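Local atomic coordinates of uncharacterized protein (Staphylococcus aureus subsp. aureus, PDB entry 3H04), a protein that is of unknown function but has an alpha/beta-hydrolase fold related to feruloyl esterases, and so is probably a serine hydrolase acting on an ester or similar bond. Residues V73-D76 with C77-E80; I20-A23 with K24-T28. One frame throughout, in Å; residues are numbered along the deposited sequence.

Contact 1: V73-D76 with C77-E80; sequences VSLD and CIIE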
ATOM      1  N   VAL A  73      -2.709  16.798  -1.565  1.00 19.36           N
ATOM      2  CA  VAL A  73      -2.495  16.541  -3.003  1.00 18.09           C
ATOM      3  C   VAL A  73      -3.576  15.573  -3.452  1.00 19.08           C
ATOM      4  O   VAL A  73      -4.320  15.038  -2.610  1.00 19.63           O
ATOM      5  CB  VAL A  73      -1.129  15.939  -3.293  1.00 18.02           C
ATOM      6  CG1 VAL A  73       0.016  16.852  -2.721  1.00 18.70           C
ATOM      7  CG2 VAL A  73      -1.054  14.434  -2.794  1.00 15.85           C
ATOM      8  N   SER A  74      -3.686  15.362  -4.761  1.00 18.58           N
ATOM      9  CA  SER A  74      -4.652  14.415  -5.296  1.00 18.41           C
ATOM     10  C   SER A  74      -4.027  13.012  -5.518  1.00 17.49           C
ATOM     11  O   SER A  74      -2.813  12.815  -5.438  1.00 17.59           O
ATOM     12  CB  SER A  74      -5.193  14.916  -6.643  1.00 19.16           C
ATOM     13  OG  SER A  74      -4.235  14.645  -7.672  1.00 21.07           O
ATOM     14  N   LEU A  75      -4.867  12.036  -5.833  1.00 16.61           N
ATOM     15  CA  LEU A  75      -4.369  10.709  -6.170  1.00 15.74           C
ATOM     16  C   LEU A  75      -3.470  10.723  -7.428  1.00 15.59           C
ATOM     17  O   LEU A  75      -2.576   9.895  -7.544  1.00 16.53           O
ATOM     18  CB  LEU A  75      -5.519   9.715  -6.373  1.00 15.73           C
ATOM     19  CG  LEU A  75      -5.185   8.279  -6.782  1.00 15.69           C
ATOM     20  CD1 LEU A  75      -4.305   7.559  -5.728  1.00 17.14           C
ATOM     21  CD2 LEU A  75      -6.438   7.446  -7.006  1.00 16.67           C
ATOM     22  N   ASP A  76      -3.677  11.667  -8.358  1.00 16.67           N
ATOM     23  CA  ASP A  76      -2.798  11.751  -9.521  1.00 16.99           C
ATOM     24  C   ASP A  76      -1.379  12.086  -9.062  1.00 17.35           C
ATOM     25  O   ASP A  76      -0.415  11.528  -9.573  1.00 17.38           O
ATOM     26  CB  ASP A  76      -3.250  12.796 -10.565  1.00 17.79           C
ATOM     27  CG  ASP A  76      -4.432  12.324 -11.415  1.00 19.76           C
ATOM     28  OD1 ASP A  76      -4.559  11.121 -11.734  1.00 21.37           O
ATOM     29  OD2 ASP A  76      -5.248  13.199 -11.759  1.00 27.74           O
ATOM     30  N   CYS A  77      -1.272  13.004  -8.110  1.00 17.61           N
ATOM     31  CA  CYS A  77       0.005  13.316  -7.490  1.00 18.72           C
ATOM     32  C   CYS A  77       0.632  12.119  -6.724  1.00 17.88           C
ATOM     33  O   CYS A  77       1.833  11.920  -6.823  1.00 16.58           O
ATOM     34  CB  CYS A  77      -0.163  14.511  -6.602  1.00 19.38           C
ATOM     35  SG  CYS A  77       1.363  15.136  -5.866  1.00 25.06           S
ATOM     36  N   ILE A  78      -0.179  11.363  -5.956  1.00 17.15           N
ATOM     37  CA  ILE A  78       0.287  10.184  -5.268  1.00 16.48           C
ATOM     38  C   ILE A  78       0.942   9.187  -6.252  1.00 16.96           C
ATOM     39  O   ILE A  78       2.063   8.716  -6.041  1.00 15.89           O
ATOM     40  CB  ILE A  78      -0.859   9.513  -4.464  1.00 17.50           C
ATOM     41  CG1 ILE A  78      -1.278  10.437  -3.289  1.00 16.09           C
ATOM     42  CG2 ILE A  78      -0.422   8.021  -4.011  1.00 16.07           C
ATOM     43  CD1 ILE A  78      -2.339   9.832  -2.356  1.00 18.22           C
ATOM     44  N   ILE A  79       0.238   8.901  -7.340  1.00 17.07           N
ATOM     45  CA  ILE A  79       0.710   7.964  -8.339  1.00 17.18           C
ATOM     46  C   ILE A  79       1.994   8.484  -8.968  1.00 17.03           C
ATOM     47  O   ILE A  79       2.955   7.726  -9.173  1.00 16.68           O
ATOM     48  CB  ILE A  79      -0.365   7.685  -9.380  1.00 16.72           C
ATOM     49  CG1 ILE A  79      -1.534   6.942  -8.672  1.00 17.98           C
ATOM     50  CG2 ILE A  79       0.199   6.866 -10.571  1.00 19.36           C
ATOM     51  CD1 ILE A  79      -2.768   6.767  -9.549  1.00 17.02           C
ATOM     52  N   GLU A  80       2.045   9.786  -9.211  1.00 17.74           N
ATOM     53  CA  GLU A  80       3.277  10.378  -9.754  1.00 18.08           C
ATOM     54  C   GLU A  80       4.451  10.240  -8.772  1.00 17.45           C
ATOM     55  O   GLU A  80       5.549   9.920  -9.174  1.00 14.12           O
ATOM     56  CB  GLU A  80       3.073  11.856 -10.157  1.00 20.64           C
ATOM     57  CG  GLU A  80       2.380  12.001 -11.482  1.00 26.40           C
ATOM     58  CD  GLU A  80       2.063  13.444 -11.878  1.00 34.61           C
ATOM     59  OE1 GLU A  80       2.558  14.404 -11.206  1.00 35.75           O
ATOM     60  OE2 GLU A  80       1.310  13.589 -12.887  1.00 36.53           O
TER
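Ser-74 holds the N-cap of helix 75-91 and meets Cys-77 across the first turn, in a protein whose central sheet and flanking helices follow the alpha/beta-hydrolase plan. With chi1 at 79°, the serine OG folds back over the open start of the helix. There Ser-74 OG takes two weak bonds, from Cys-77 N at 3.4 Å, nearly straight, and from Asp-76 N at 3.1 Å, much more bent. Its carbonyl does the firmer work: Ile-78 N reaches Ser-74 O at 3.1 Å in the carbonyl plane. The next two rungs, Ile-79 N to Leu-75 O and Glu-80 N to Asp-76 O, follow in regular alpha-helical fashion.

Val-73, just ahead of the cap, packs back on the helix. Cys-77 can be followed outward: its CB rests 3.4 Å from Ser-74 O, and, swung opposite its own backbone N (chi1 -175°), SG is carried out to Val-73 and ends 3.7 Å from Val-73 CB with CG1 close by. The other valine branch, Val-73 CG2, touches Cys-77 CB and, at 4.0 Å, Ile-78 CG1.

On the buried side Leu-75 crosses Ile-78 and Ile-79 at a slant, and all three also lean on helix 105-116, through Tyr-108, Leu-109 and Leu-112. Asp-76 leaves this face, its OD1 accepting from Tyr-199 OH and pairing with Lys-198 in a salt bridge. Back along the helix, Leu-75 CG sits 4.0 Å from Ile-79 CD1, while Ile-79 CG1 comes within 3.3 Å of Leu-75 O.

Contact 2: I20-A23 with K24-T28; sequences IIKA and KNQPT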
ATOM      1  N   ILE A  20      16.557   2.454   2.590  1.00 19.01           N
ATOM      2  CA  ILE A  20      16.911   1.115   2.184  1.00 18.52           C
ATOM      3  C   ILE A  20      17.520   0.445   3.394  1.00 19.95           C
ATOM      4  O   ILE A  20      18.478   0.971   3.992  1.00 17.53           O
ATOM      5  CB  ILE A  20      17.949   1.102   1.033  1.00 19.56           C
ATOM      6  CG1 ILE A  20      17.392   1.839  -0.198  1.00 18.17           C
ATOM      7  CG2 ILE A  20      18.413  -0.359   0.702  1.00 19.27           C
ATOM      8  CD1 ILE A  20      18.213   1.603  -1.460  1.00 15.92           C
ATOM      9  N   ILE A  21      16.963  -0.712   3.754  1.00 20.08           N
ATOM     10  CA  ILE A  21      17.583  -1.595   4.726  1.00 21.85           C
ATOM     11  C   ILE A  21      18.164  -2.752   3.941  1.00 23.00           C
ATOM     12  O   ILE A  21      17.415  -3.434   3.221  1.00 22.60           O
ATOM     13  CB  ILE A  21      16.538  -2.169   5.721  1.00 21.10           C
ATOM     14  CG1 ILE A  21      16.020  -1.074   6.653  1.00 21.86           C
ATOM     15  CG2 ILE A  21      17.180  -3.370   6.537  1.00 21.49           C
ATOM     16  CD1 ILE A  21      14.607  -1.290   7.147  1.00 20.89           C
ATOM     17  N   LYS A  22      19.472  -2.990   4.090  1.00 24.26           N
ATOM     18  CA  LYS A  22      20.185  -4.014   3.314  1.00 24.67           C
ATOM     19  C   LYS A  22      19.938  -5.442   3.783  1.00 24.47           C
ATOM     20  O   LYS A  22      19.739  -5.689   4.978  1.00 24.87           O
ATOM     21  CB  LYS A  22      21.705  -3.775   3.347  1.00 25.06           C
ATOM     22  CG  LYS A  22      22.183  -2.461   2.758  1.00 27.45           C
ATOM     23  CD  LYS A  22      21.861  -2.293   1.257  1.00 30.30           C
ATOM     24  CE  LYS A  22      22.873  -2.961   0.337  1.00 31.42           C
ATOM     25  NZ  LYS A  22      22.364  -4.307  -0.098  1.00 34.71           N
ATOM     26  N   ALA A  23      19.957  -6.373   2.826  1.00 23.99           N
ATOM     27  CA  ALA A  23      19.915  -7.818   3.126  1.00 24.23           C
ATOM     28  C   ALA A  23      21.019  -8.192   4.116  1.00 25.08           C
ATOM     29  O   ALA A  23      22.150  -7.812   3.907  1.00 24.11           O
ATOM     30  CB  ALA A  23      20.070  -8.614   1.860  1.00 22.45           C
ATOM     31  N   LYS A  24      20.667  -8.947   5.165  1.00 26.44           N
ATOM     32  CA  LYS A  24      21.598  -9.388   6.211  1.00 27.74           C
ATOM     33  C   LYS A  24      22.697 -10.298   5.701  1.00 28.67           C
ATOM     34  O   LYS A  24      23.846 -10.182   6.108  1.00 28.16           O
ATOM     35  CB  LYS A  24      20.853 -10.148   7.326  1.00 28.16           C
ATOM     36  CG  LYS A  24      20.187  -9.273   8.388  1.00 29.42           C
ATOM     37  CD  LYS A  24      19.279 -10.112   9.326  1.00 30.15           C
ATOM     38  CE  LYS A  24      17.969  -9.390   9.662  1.00 29.88           C
ATOM     39  NZ  LYS A  24      18.150  -8.097  10.422  1.00 25.79           N
ATOM     40  N   ASN A  25      22.329 -11.237   4.847  1.00 29.84           N
ATOM     41  CA  ASN A  25      23.290 -12.175   4.299  1.00 31.13           C
ATOM     42  C   ASN A  25      23.414 -11.850   2.833  1.00 31.57           C
ATOM     43  O   ASN A  25      22.439 -11.902   2.084  1.00 31.37           O
ATOM     44  CB  ASN A  25      22.834 -13.615   4.554  1.00 31.41           C
ATOM     45  CG  ASN A  25      22.288 -13.797   5.962  1.00 32.73           C
ATOM     46  OD1 ASN A  25      21.074 -13.766   6.179  1.00 33.65           O
ATOM     47  ND2 ASN A  25      23.189 -13.922   6.935  1.00 34.12           N
ATOM     48  N   GLN A  26      24.630 -11.471   2.453  1.00 32.61           N
ATOM     49  CA  GLN A  26      24.913 -10.811   1.181  1.00 32.81           C
ATOM     50  C   GLN A  26      25.468 -11.844   0.197  1.00 32.01           C
ATOM     51  O   GLN A  26      26.197 -12.751   0.610  1.00 32.28           O
ATOM     52  CB  GLN A  26      25.930  -9.691   1.438  1.00 33.28           C
ATOM     53  CG  GLN A  26      25.907  -8.493   0.478  1.00 35.26           C
ATOM     54  CD  GLN A  26      24.621  -7.695   0.478  1.00 38.50           C
ATOM     55  OE1 GLN A  26      23.849  -7.678   1.455  1.00 42.38           O
ATOM     56  NE2 GLN A  26      24.380  -7.005  -0.633  1.00 40.06           N
ATOM     57  N   PRO A  27      25.149 -11.706  -1.106  1.00 30.84           N
ATOM     58  CA  PRO A  27      24.414 -10.620  -1.740  1.00 30.27           C
ATOM     59  C   PRO A  27      22.892 -10.818  -1.730  1.00 29.57           C
ATOM     60  O   PRO A  27      22.397 -11.928  -1.507  1.00 28.26           O
ATOM     61  CB  PRO A  27      24.941 -10.623  -3.180  1.00 30.28           C
ATOM     62  CG  PRO A  27      25.757 -11.900  -3.323  1.00 31.29           C
ATOM     63  CD  PRO A  27      25.518 -12.724  -2.098  1.00 31.19           C
ATOM     64  N   THR A  28      22.173  -9.730  -2.004  1.00 28.42           N
ATOM     65  CA  THR A  28      20.735  -9.761  -2.004  1.00 28.12           C
ATOM     66  C   THR A  28      20.180 -10.692  -3.066  1.00 27.57           C
ATOM     67  O   THR A  28      20.748 -10.827  -4.146  1.00 28.17           O
ATOM     68  CB  THR A  28      20.151  -8.364  -2.252  1.00 28.34           C
ATOM     69  OG1 THR A  28      21.027  -7.369  -1.703  1.00 30.65           O
ATOM     70  CG2 THR A  28      18.861  -8.263  -1.575  1.00 26.40           C
TER
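The loop that leaves strand 15-21 and leads to strand 30-35 folds back on itself here, so that Ala-23 and Thr-28 meet across its mouth. The methyl CB of Ala-23 lies 3.7 Å from Thr-28 CG2, a small apolar touch in an otherwise polar turn. The CB of Thr-28 is directed toward residues 20-23, and Thr-28 OG1 lies 3.9 Å from Ala-23 CB; this hydroxyl is hydrogen-bonded to Asp-61. The peptide bond before Pro-27 is cis, which probably helps the chain to turn back.

Lys-22 approaches from one strand end and folds at each of its outer torsions (chi2 -62°, chi3 -83°), bringing Lys-22 NZ back over the loop to 3.7 Å from Thr-28 OG1, the two side chains crossing at about a right angle. The ammonium itself is paired with Asp-61 OD2, while the other oxygen of that carboxylate, OD1, takes both Ala-23 N and Thr-28 OG1. Lys-24 has its own partner: its NZ forms a salt bridge with Asp-54.

One carboxylate, that of Asp-61 at the start of strand 60-65, therefore ties both limbs of the turn together, and its negative charge is probably balanced in large part by Lys-22.

How the contacts relate
Contacts 1 and 2 sit far apart in the same alpha/beta fold, with centres about 31 Å and nearest atoms about 17 Å from each other, and they do not touch. Residues 20-28 come first in the chain, at the surface where strand 15-21 gives way to a loop; residues 73-80 begin helix 75-91, with one face buried against helix 105-116. Contact 1 is built from main-chain helix bonds, a serine cap and aliphatic packing, whereas contact 2 has little apolar surface and depends on the charged partner Asp-61. Salt bridges of aspartate and lysine lead out of both: in contact 1 the acid belongs to the contact, in contact 2 the bases do.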